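Local coordinates for protein D-xylonate dehydratase (Caulobacter crescentus, PDB 5OYN) that catalyses the dehydration of D-xylonate, and similarly of D-gluconate, to 2-dehydro-3-deoxy sugar acids, using a [2Fe-2S] cluster and magnesium, at residues N220-A223 with E224-L228; V255-Y259 with D260-P264; V302-A306 with D307-A311. All blocks are in the same frame, centred on the assembly; numbering follows the deposited sequence.

Contact 1: residues N220-A223 with E224-L228; sequences NAVA and EALGL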
ATOM      1  N   ASN A 220     -23.498  12.846   6.881  1.00 50.96           N
ATOM      2  CA  ASN A 220     -22.205  13.323   7.350  1.00 49.64           C
ATOM      3  C   ASN A 220     -22.314  14.719   7.948  1.00 48.00           C
ATOM      4  O   ASN A 220     -21.665  15.015   8.953  1.00 50.57           O
ATOM      5  CB  ASN A 220     -21.182  13.229   6.218  1.00 51.30           C
ATOM      6  CG  ASN A 220     -20.577  11.820   6.119  1.00 54.08           C
ATOM      7  OD1 ASN A 220     -19.735  11.446   6.936  1.00 55.67           O
ATOM      8  ND2 ASN A 220     -21.069  11.013   5.176  1.00 48.68           N
ATOM      9  N   ALA A 221     -23.160  15.576   7.378  1.00 51.31           N
ATOM     10  CA  ALA A 221     -23.475  16.837   8.037  1.00 48.07           C
ATOM     11  C   ALA A 221     -24.133  16.596   9.392  1.00 53.22           C
ATOM     12  O   ALA A 221     -23.871  17.329  10.352  1.00 50.60           O
ATOM     13  CB  ALA A 221     -24.371  17.686   7.142  1.00 38.57           C
ATOM     14  N   VAL A 222     -24.981  15.562   9.490  1.00 52.81           N
ATOM     15  CA  VAL A 222     -25.643  15.251  10.756  1.00 49.92           C
ATOM     16  C   VAL A 222     -24.611  14.962  11.835  1.00 55.00           C
ATOM     17  O   VAL A 222     -24.650  15.543  12.924  1.00 59.79           O
ATOM     18  CB  VAL A 222     -26.612  14.068  10.582  1.00 52.47           C
ATOM     19  CG1 VAL A 222     -26.876  13.364  11.932  1.00 43.65           C
ATOM     20  CG2 VAL A 222     -27.896  14.539   9.925  1.00 47.19           C
ATOM     21  N   ALA A 223     -23.667  14.065  11.550  1.00 45.70           N
ATOM     22  CA  ALA A 223     -22.677  13.730  12.560  1.00 48.03           C
ATOM     23  C   ALA A 223     -21.909  14.957  13.008  1.00 50.01           C
ATOM     24  O   ALA A 223     -21.423  15.006  14.143  1.00 53.51           O
ATOM     25  CB  ALA A 223     -21.703  12.666  12.033  1.00 53.75           C
ATOM     26  N   GLU A 224     -21.764  15.950  12.133  1.00 52.70           N
ATOM     27  CA  GLU A 224     -21.133  17.191  12.568  1.00 56.71           C
ATOM     28  C   GLU A 224     -22.068  17.956  13.495  1.00 53.68           C
ATOM     29  O   GLU A 224     -21.672  18.359  14.596  1.00 53.35           O
ATOM     30  CB  GLU A 224     -20.718  18.044  11.364  1.00 52.93           C
ATOM     31  CG  GLU A 224     -19.428  18.831  11.611  1.00 55.11           C
ATOM     32  CD  GLU A 224     -19.016  19.754  10.450  1.00 62.94           C
ATOM     33  OE1 GLU A 224     -19.114  19.357   9.262  1.00 57.23           O
ATOM     34  OE2 GLU A 224     -18.581  20.892  10.733  1.00 64.88           O
ATOM     35  N   ALA A 225     -23.329  18.115  13.084  1.00 49.93           N
ATOM     36  CA  ALA A 225     -24.325  18.774  13.924  1.00 54.18           C
ATOM     37  C   ALA A 225     -24.482  18.060  15.260  1.00 55.62           C
ATOM     38  O   ALA A 225     -24.657  18.705  16.300  1.00 59.03           O
ATOM     39  CB  ALA A 225     -25.670  18.832  13.196  1.00 53.65           C
ATOM     40  N   LEU A 226     -24.427  16.727  15.249  1.00 51.09           N
ATOM     41  CA  LEU A 226     -24.488  15.944  16.474  1.00 47.16           C
ATOM     42  C   LEU A 226     -23.267  16.143  17.361  1.00 53.75           C
ATOM     43  O   LEU A 226     -23.270  15.643  18.491  1.00 59.32           O
ATOM     44  CB  LEU A 226     -24.614  14.463  16.141  1.00 50.17           C
ATOM     45  CG  LEU A 226     -25.963  13.900  15.720  1.00 55.30           C
ATOM     46  CD1 LEU A 226     -25.890  12.378  15.719  1.00 48.70           C
ATOM     47  CD2 LEU A 226     -27.085  14.395  16.638  1.00 56.17           C
ATOM     48  N   GLY A 227     -22.231  16.835  16.876  1.00 51.26           N
ATOM     49  CA  GLY A 227     -21.021  17.054  17.647  1.00 54.03           C
ATOM     50  C   GLY A 227     -20.107  15.857  17.738  1.00 56.87           C
ATOM     51  O   GLY A 227     -19.333  15.755  18.695  1.00 55.81           O
ATOM     52  N   LEU A 228     -20.168  14.954  16.754  1.00 57.74           N
ATOM     53  CA  LEU A 228     -19.415  13.708  16.735  1.00 57.65           C
ATOM     54  C   LEU A 228     -18.195  13.742  15.813  1.00 55.11           C
ATOM     55  O   LEU A 228     -17.422  12.780  15.797  1.00 51.52           O
ATOM     56  CB  LEU A 228     -20.343  12.559  16.323  1.00 55.84           C
ATOM     57  CG  LEU A 228     -21.050  11.891  17.506  1.00 57.67           C
ATOM     58  CD1 LEU A 228     -21.972  10.754  17.063  1.00 51.24           C
ATOM     59  CD2 LEU A 228     -20.011  11.388  18.488  1.00 56.97           C
TER
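A223 meets the turn that follows it mainly through its carbonyl: its O accepts a bond from the backbone N of L228 at 2.9 Å, with the donor almost in line with the C=O (176°). A second bond, from G227 N to E224 O at 2.8 Å, lies inside this loop. These two bonds, with positive phi at G227 (76°), make a Schellman motif at the end of helix 215-225. The A223 methyl packs on I145 of helix 141-151, which L228 also touches.

V222 works along the helix. Its O receives L226 N in an ordinary helical bond, while CG1, set anti to the backbone N by a chi1 of 157°, lies 3.9 Å from CG of L226. The two side chains run side by side, pointing the same way, and face helix 270-282, where V222 touches V280 and L226 touches A276.

E224 has its CB 3.4 Å from A221 O, but its chain, extended beyond CG, carries the carboxylate away from the helix end to the backbone N of G232 (on OE2) and of A234 (on OE1). One turn before E224, N220 OD1 is hydrogen-bonded to S159 OG and T135 OG1, and its side chain lies about 8 Å from the [2Fe-2S] cluster.

The chemistry implies a buried helix end in which A223 O and E224 O are taken up by N-H groups of the turn, while its one carboxylate is held by two backbone amides.

Contact 2: residues V255-Y259 with D260-P264; sequences VDLAY and DDVKP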
ATOM      1  N   VAL A 255      -7.287  10.381  20.615  1.00 52.47           N
ATOM      2  CA  VAL A 255      -6.591   9.946  21.818  1.00 58.27           C
ATOM      3  C   VAL A 255      -6.949  10.867  22.984  1.00 65.35           C
ATOM      4  O   VAL A 255      -7.151  10.405  24.117  1.00 65.45           O
ATOM      5  CB  VAL A 255      -5.067   9.840  21.586  1.00 54.52           C
ATOM      6  CG1 VAL A 255      -4.762   9.040  20.339  1.00 53.83           C
ATOM      7  CG2 VAL A 255      -4.432  11.188  21.504  1.00 59.29           C
ATOM      8  N   ASP A 256      -7.082  12.175  22.715  1.00 61.89           N
ATOM      9  CA  ASP A 256      -7.611  13.107  23.708  1.00 61.18           C
ATOM     10  C   ASP A 256      -8.947  12.614  24.263  1.00 62.74           C
ATOM     11  O   ASP A 256      -9.130  12.512  25.479  1.00 68.23           O
ATOM     12  CB  ASP A 256      -7.784  14.489  23.081  1.00 63.61           C
ATOM     13  CG  ASP A 256      -6.483  15.252  22.954  1.00 70.38           C
ATOM     14  OD1 ASP A 256      -5.540  14.978  23.734  1.00 75.30           O
ATOM     15  OD2 ASP A 256      -6.423  16.146  22.075  1.00 68.09           O
ATOM     16  N   LEU A 257      -9.889  12.288  23.376  1.00 54.08           N
ATOM     17  CA  LEU A 257     -11.173  11.763  23.815  1.00 56.88           C
ATOM     18  C   LEU A 257     -11.018  10.479  24.615  1.00 60.23           C
ATOM     19  O   LEU A 257     -11.876  10.157  25.441  1.00 63.16           O
ATOM     20  CB  LEU A 257     -12.084  11.506  22.616  1.00 60.45           C
ATOM     21  CG  LEU A 257     -12.576  12.649  21.738  1.00 58.38           C
ATOM     22  CD1 LEU A 257     -13.557  12.061  20.743  1.00 56.37           C
ATOM     23  CD2 LEU A 257     -13.247  13.723  22.574  1.00 60.48           C
ATOM     24  N   ALA A 258      -9.958   9.715  24.369  1.00 64.39           N
ATOM     25  CA  ALA A 258      -9.759   8.500  25.151  1.00 61.96           C
ATOM     26  C   ALA A 258      -9.284   8.828  26.559  1.00 61.98           C
ATOM     27  O   ALA A 258      -9.704   8.177  27.521  1.00 67.45           O
ATOM     28  CB  ALA A 258      -8.763   7.572  24.456  1.00 59.48           C
ATOM     29  N   TYR A 259      -8.428   9.840  26.701  1.00 58.17           N
ATOM     30  CA  TYR A 259      -7.912  10.181  28.019  1.00 63.44           C
ATOM     31  C   TYR A 259      -8.967  10.898  28.853  1.00 71.79           C
ATOM     32  O   TYR A 259      -9.216  10.523  30.006  1.00 72.20           O
ATOM     33  CB  TYR A 259      -6.641  11.019  27.884  1.00 65.13           C
ATOM     34  CG  TYR A 259      -5.392  10.155  27.742  1.00 76.99           C
ATOM     35  CD1 TYR A 259      -4.859   9.866  26.494  1.00 73.57           C
ATOM     36  CD2 TYR A 259      -4.765   9.604  28.854  1.00 75.58           C
ATOM     37  CE1 TYR A 259      -3.728   9.079  26.356  1.00 73.03           C
ATOM     38  CE2 TYR A 259      -3.629   8.810  28.720  1.00 73.78           C
ATOM     39  CZ  TYR A 259      -3.117   8.552  27.467  1.00 73.80           C
ATOM     40  OH  TYR A 259      -1.992   7.769  27.305  1.00 70.31           O
ATOM     41  N   ASP A 260      -9.622  11.910  28.277  1.00 66.15           N
ATOM     42  CA  ASP A 260     -10.687  12.622  28.974  1.00 59.54           C
ATOM     43  C   ASP A 260     -11.961  11.809  29.094  1.00 60.71           C
ATOM     44  O   ASP A 260     -12.896  12.270  29.743  1.00 65.29           O
ATOM     45  CB  ASP A 260     -10.997  13.941  28.270  1.00 56.23           C
ATOM     46  CG  ASP A 260      -9.761  14.784  28.073  1.00 69.40           C
ATOM     47  OD1 ASP A 260      -8.740  14.486  28.741  1.00 82.81           O
ATOM     48  OD2 ASP A 260      -9.796  15.723  27.247  1.00 65.18           O
ATOM     49  N   ASP A 261     -12.031  10.637  28.470  1.00 62.69           N
ATOM     50  CA  ASP A 261     -13.129   9.698  28.687  1.00 63.15           C
ATOM     51  C   ASP A 261     -14.469  10.245  28.171  1.00 61.76           C
ATOM     52  O   ASP A 261     -15.519  10.007  28.770  1.00 67.70           O
ATOM     53  CB  ASP A 261     -13.218   9.318  30.166  1.00 67.36           C
ATOM     54  CG  ASP A 261     -13.804   7.940  30.386  1.00 72.84           C
ATOM     55  OD1 ASP A 261     -13.722   7.097  29.466  1.00 74.83           O
ATOM     56  OD2 ASP A 261     -14.355   7.708  31.486  1.00 71.82           O
ATOM     57  N   VAL A 262     -14.447  10.950  27.038  1.00 59.55           N
ATOM     58  CA  VAL A 262     -15.662  11.507  26.432  1.00 59.40           C
ATOM     59  C   VAL A 262     -16.308  10.440  25.548  1.00 62.16           C
ATOM     60  O   VAL A 262     -15.915  10.252  24.394  1.00 66.55           O
ATOM     61  CB  VAL A 262     -15.365  12.771  25.628  1.00 54.44           C
ATOM     62  CG1 VAL A 262     -16.645  13.319  25.025  1.00 58.25           C
ATOM     63  CG2 VAL A 262     -14.662  13.802  26.478  1.00 55.69           C
ATOM     64  N   LYS A 263     -17.336   9.769  26.072  1.00 61.59           N
ATOM     65  CA  LYS A 263     -18.089   8.712  25.408  1.00 63.74           C
ATOM     66  C   LYS A 263     -19.228   9.271  24.552  1.00 66.51           C
ATOM     67  O   LYS A 263     -19.630  10.433  24.703  1.00 64.64           O
ATOM     68  CB  LYS A 263     -18.662   7.750  26.449  1.00 68.29           C
ATOM     69  CG  LYS A 263     -17.617   6.944  27.211  1.00 64.57           C
ATOM     70  CD  LYS A 263     -18.278   6.134  28.322  1.00 75.81           C
ATOM     71  CE  LYS A 263     -17.256   5.419  29.169  1.00 71.13           C
ATOM     72  NZ  LYS A 263     -16.005   6.228  29.203  1.00 73.15           N
ATOM     73  N   PRO A 264     -19.756   8.465  23.619  1.00 64.37           N
ATOM     74  CA  PRO A 264     -20.949   8.901  22.868  1.00 65.02           C
ATOM     75  C   PRO A 264     -22.122   9.301  23.751  1.00 67.12           C
ATOM     76  O   PRO A 264     -22.756  10.338  23.507  1.00 66.67           O
ATOM     77  CB  PRO A 264     -21.284   7.674  22.002  1.00 59.61           C
ATOM     78  CG  PRO A 264     -20.026   6.928  21.870  1.00 62.41           C
ATOM     79  CD  PRO A 264     -19.172   7.232  23.068  1.00 61.16           C
TER
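D256 O accepts the backbone N of D260 at 2.9 Å in a nearly straight, regular helical bond (171° at the hydrogen). The D260 side chain stays close to the same acceptor, its CG (chi1 -53°, anti to the carbonyl carbon) 3.5 Å from D256 O. The two carboxylates stay apart, D256 OD1 lying 5.6 Å from D260 OD2, and D256 OD1 forms a salt bridge with R13.

L257 meets V262 through both backbone and side chain. Its O takes V262 N at 3.1 Å, in the carbonyl plane, and its CD2 reaches V262 CB at 3.8 Å, the side chains crossing obliquely. The ring of Y259 packs edge-to-face with F18, and its O accepts a bond from R16.

The chain can return to L257 because D261 leaves helical geometry with positive phi (66°); this residue and the bond back to L257 end helix 241-259 and lead into the loop before helix 264-267. Beyond the turn, K263 NZ pairs with D261 OD1 at 2.5 Å.

The chemistry implies a helix end closed by one 6→1 backbone bond, V262 N to L257 O, beside an apolar pair, while the charges of D256 and D261 are probably offset by R13 and K263.

Contact 3: residues V302-A306 with D307-A311; sequences VEITA and DDWRA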
ATOM      1  N   VAL A 302     -32.571   7.769  23.652  1.00 69.83           N
ATOM      2  CA  VAL A 302     -33.277   9.029  23.472  1.00 62.28           C
ATOM      3  C   VAL A 302     -34.458   8.750  22.562  1.00 70.30           C
ATOM      4  O   VAL A 302     -34.360   7.936  21.636  1.00 67.21           O
ATOM      5  CB  VAL A 302     -32.377  10.132  22.878  1.00 60.02           C
ATOM      6  CG1 VAL A 302     -33.182  11.383  22.579  1.00 62.32           C
ATOM      7  CG2 VAL A 302     -31.247  10.451  23.825  1.00 63.18           C
ATOM      8  N   GLU A 303     -35.581   9.407  22.843  1.00 79.17           N
ATOM      9  CA  GLU A 303     -36.831   9.174  22.137  1.00 72.09           C
ATOM     10  C   GLU A 303     -37.089  10.373  21.237  1.00 73.70           C
ATOM     11  O   GLU A 303     -37.179  11.509  21.718  1.00 74.71           O
ATOM     12  CB  GLU A 303     -37.973   8.952  23.133  1.00 73.47           C
ATOM     13  CG  GLU A 303     -39.342   8.633  22.517  1.00 80.99           C
ATOM     14  CD  GLU A 303     -40.509   9.110  23.390  1.00 86.03           C
ATOM     15  OE1 GLU A 303     -41.679   8.852  23.023  1.00 87.20           O
ATOM     16  OE2 GLU A 303     -40.260   9.741  24.446  1.00 81.72           O
ATOM     17  N   ILE A 304     -37.177  10.129  19.932  1.00 73.25           N
ATOM     18  CA  ILE A 304     -37.486  11.186  18.979  1.00 73.96           C
ATOM     19  C   ILE A 304     -38.818  10.867  18.336  1.00 71.47           C
ATOM     20  O   ILE A 304     -38.977   9.817  17.699  1.00 67.29           O
ATOM     21  CB  ILE A 304     -36.393  11.370  17.924  1.00 68.02           C
ATOM     22  CG1 ILE A 304     -35.114  11.820  18.620  1.00 69.99           C
ATOM     23  CG2 ILE A 304     -36.836  12.410  16.907  1.00 65.00           C
ATOM     24  CD1 ILE A 304     -34.227  12.636  17.758  1.00 70.24           C
ATOM     25  N   THR A 305     -39.760  11.788  18.490  1.00 72.92           N
ATOM     26  CA  THR A 305     -41.167  11.597  18.190  1.00 70.14           C
ATOM     27  C   THR A 305     -41.555  12.450  16.996  1.00 67.41           C
ATOM     28  O   THR A 305     -40.845  13.386  16.611  1.00 64.54           O
ATOM     29  CB  THR A 305     -42.019  11.966  19.414  1.00 67.45           C
ATOM     30  OG1 THR A 305     -41.788  13.339  19.762  1.00 66.66           O
ATOM     31  CG2 THR A 305     -41.644  11.106  20.600  1.00 57.69           C
ATOM     32  N   ALA A 306     -42.721  12.133  16.428  1.00 66.74           N
ATOM     33  CA  ALA A 306     -43.211  12.888  15.285  1.00 62.98           C
ATOM     34  C   ALA A 306     -43.273  14.380  15.579  1.00 64.88           C
ATOM     35  O   ALA A 306     -43.171  15.198  14.656  1.00 67.96           O
ATOM     36  CB  ALA A 306     -44.580  12.357  14.861  1.00 51.52           C
ATOM     37  N   ASP A 307     -43.394  14.762  16.845  1.00 64.69           N
ATOM     38  CA  ASP A 307     -43.422  16.185  17.148  1.00 69.46           C
ATOM     39  C   ASP A 307     -42.042  16.816  17.041  1.00 64.81           C
ATOM     40  O   ASP A 307     -41.930  18.007  16.731  1.00 58.29           O
ATOM     41  CB  ASP A 307     -44.023  16.410  18.531  1.00 75.98           C
ATOM     42  CG  ASP A 307     -45.532  16.548  18.477  1.00 82.79           C
ATOM     43  OD1 ASP A 307     -46.039  17.220  17.537  1.00 71.48           O
ATOM     44  OD2 ASP A 307     -46.202  15.967  19.363  1.00 93.73           O
ATOM     45  N   ASP A 308     -40.990  16.033  17.261  1.00 68.37           N
ATOM     46  CA  ASP A 308     -39.649  16.560  17.058  1.00 66.49           C
ATOM     47  C   ASP A 308     -39.393  16.928  15.598  1.00 64.00           C
ATOM     48  O   ASP A 308     -38.611  17.847  15.331  1.00 60.49           O
ATOM     49  CB  ASP A 308     -38.633  15.557  17.570  1.00 68.82           C
ATOM     50  CG  ASP A 308     -38.727  15.375  19.067  1.00 74.97           C
ATOM     51  OD1 ASP A 308     -38.515  16.382  19.791  1.00 73.78           O
ATOM     52  OD2 ASP A 308     -39.035  14.241  19.512  1.00 74.48           O
ATOM     53  N   TRP A 309     -40.067  16.266  14.648  1.00 59.24           N
ATOM     54  CA  TRP A 309     -39.938  16.656  13.245  1.00 60.13           C
ATOM     55  C   TRP A 309     -40.798  17.869  12.901  1.00 65.10           C
ATOM     56  O   TRP A 309     -40.342  18.757  12.168  1.00 66.74           O
ATOM     57  CB  TRP A 309     -40.284  15.481  12.325  1.00 62.36           C
ATOM     58  CG  TRP A 309     -39.400  14.290  12.535  1.00 63.00           C
ATOM     59  CD1 TRP A 309     -39.743  13.113  13.140  1.00 72.46           C
ATOM     60  CD2 TRP A 309     -38.018  14.164  12.169  1.00 66.05           C
ATOM     61  NE1 TRP A 309     -38.661  12.259  13.172  1.00 70.88           N
ATOM     62  CE2 TRP A 309     -37.590  12.880  12.584  1.00 69.50           C
ATOM     63  CE3 TRP A 309     -37.099  15.009  11.532  1.00 62.87           C
ATOM     64  CZ2 TRP A 309     -36.288  12.421  12.371  1.00 65.98           C
ATOM     65  CZ3 TRP A 309     -35.813  14.556  11.326  1.00 58.86           C
ATOM     66  CH2 TRP A 309     -35.417  13.274  11.740  1.00 65.07           C
ATOM     67  N   ARG A 310     -42.049  17.921  13.397  1.00 67.43           N
ATOM     68  CA  ARG A 310     -42.890  19.103  13.177  1.00 61.34           C
ATOM     69  C   ARG A 310     -42.225  20.372  13.681  1.00 58.14           C
ATOM     70  O   ARG A 310     -42.423  21.449  13.107  1.00 63.70           O
ATOM     71  CB  ARG A 310     -44.262  18.952  13.853  1.00 67.80           C
ATOM     72  CG  ARG A 310     -45.119  17.834  13.306  1.00 62.41           C
ATOM     73  CD  ARG A 310     -46.326  17.420  14.130  1.00 54.17           C
ATOM     74  NE  ARG A 310     -47.246  16.732  13.233  1.00 50.37           N
ATOM     75  CZ  ARG A 310     -47.769  15.534  13.470  1.00 53.79           C
ATOM     76  NH1 ARG A 310     -47.480  14.889  14.603  1.00 47.16           N
ATOM     77  NH2 ARG A 310     -48.584  14.985  12.568  1.00 53.42           N
ATOM     78  N   ALA A 311     -41.445  20.265  14.754  1.00 57.60           N
ATOM     79  CA  ALA A 311     -40.707  21.414  15.266  1.00 61.99           C
ATOM     80  C   ALA A 311     -39.907  22.117  14.172  1.00 71.20           C
ATOM     81  O   ALA A 311     -39.865  23.355  14.120  1.00 72.13           O
ATOM     82  CB  ALA A 311     -39.780  20.953  16.390  1.00 63.70           C
TER
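I304 lays its CG2 methyl against D308, 3.7 Å from CB, the two side chains crossing at about a right angle. The same methyl lies 4.2 Å from W309 NE1, obliquely placed to the indole, a rather loose contact. I304 and W309 both continue onto helices 270-282 and 289-299, sharing I293 as a neighbour.

The polar centre is D308 OD2, which accepts two bonds from T305. The backbone N of T305 arrives at 2.8 Å in a straight line (177°), on the anti lone pair, whereas OG1 donates to OD2 at 2.9 Å from above the carboxylate plane. The hydroxyl gets there because chi1 of T305 is 60°, which places OG1 between the backbone N and the carbonyl carbon. A salt bridge from K270 to the same OD2 adds a third partner and would probably favour the ionised carboxylate. In return D308 N bonds to T305 O at 2.7 Å, from above the carbonyl plane. With an alanine here, T305 N and OG1 would probably lose their common acceptor, leaving the hydroxyl free to turn and K270 without its carboxylate mate.

One residue on, A306 O accepts R310 N at 3.2 Å, while the extended R310 chain passes close to that oxygen, CG being 3.5 Å from A306 O.

The arrangement resembles one half of a capping box, the carboxylate returning to the backbone N just before helix 306-312, combined with an I304-W309 pair spaced like a hydrophobic staple.

How the contacts relate
From the N terminus, contact 1 closes the end of helix 215-225, contact 2 the end of the next long helix, 241-259, and contact 3 the start of helix 306-312. Each closes only a local turn; they follow in series, so none nests in or crosses another. All belong to the N-terminal dehydratase family region. None touches another: the centres of contacts 1 and 2 are about 17 Å apart, those of contacts 1 and 3 about 18 Å, and those of contacts 2 and 3 about 29 Å. Shared neighbours link them instead. Helix 270-282 receives side chains from contacts 1 and 3, while V358 bonds to the backbone of contact 1 and touches L257 of contact 2.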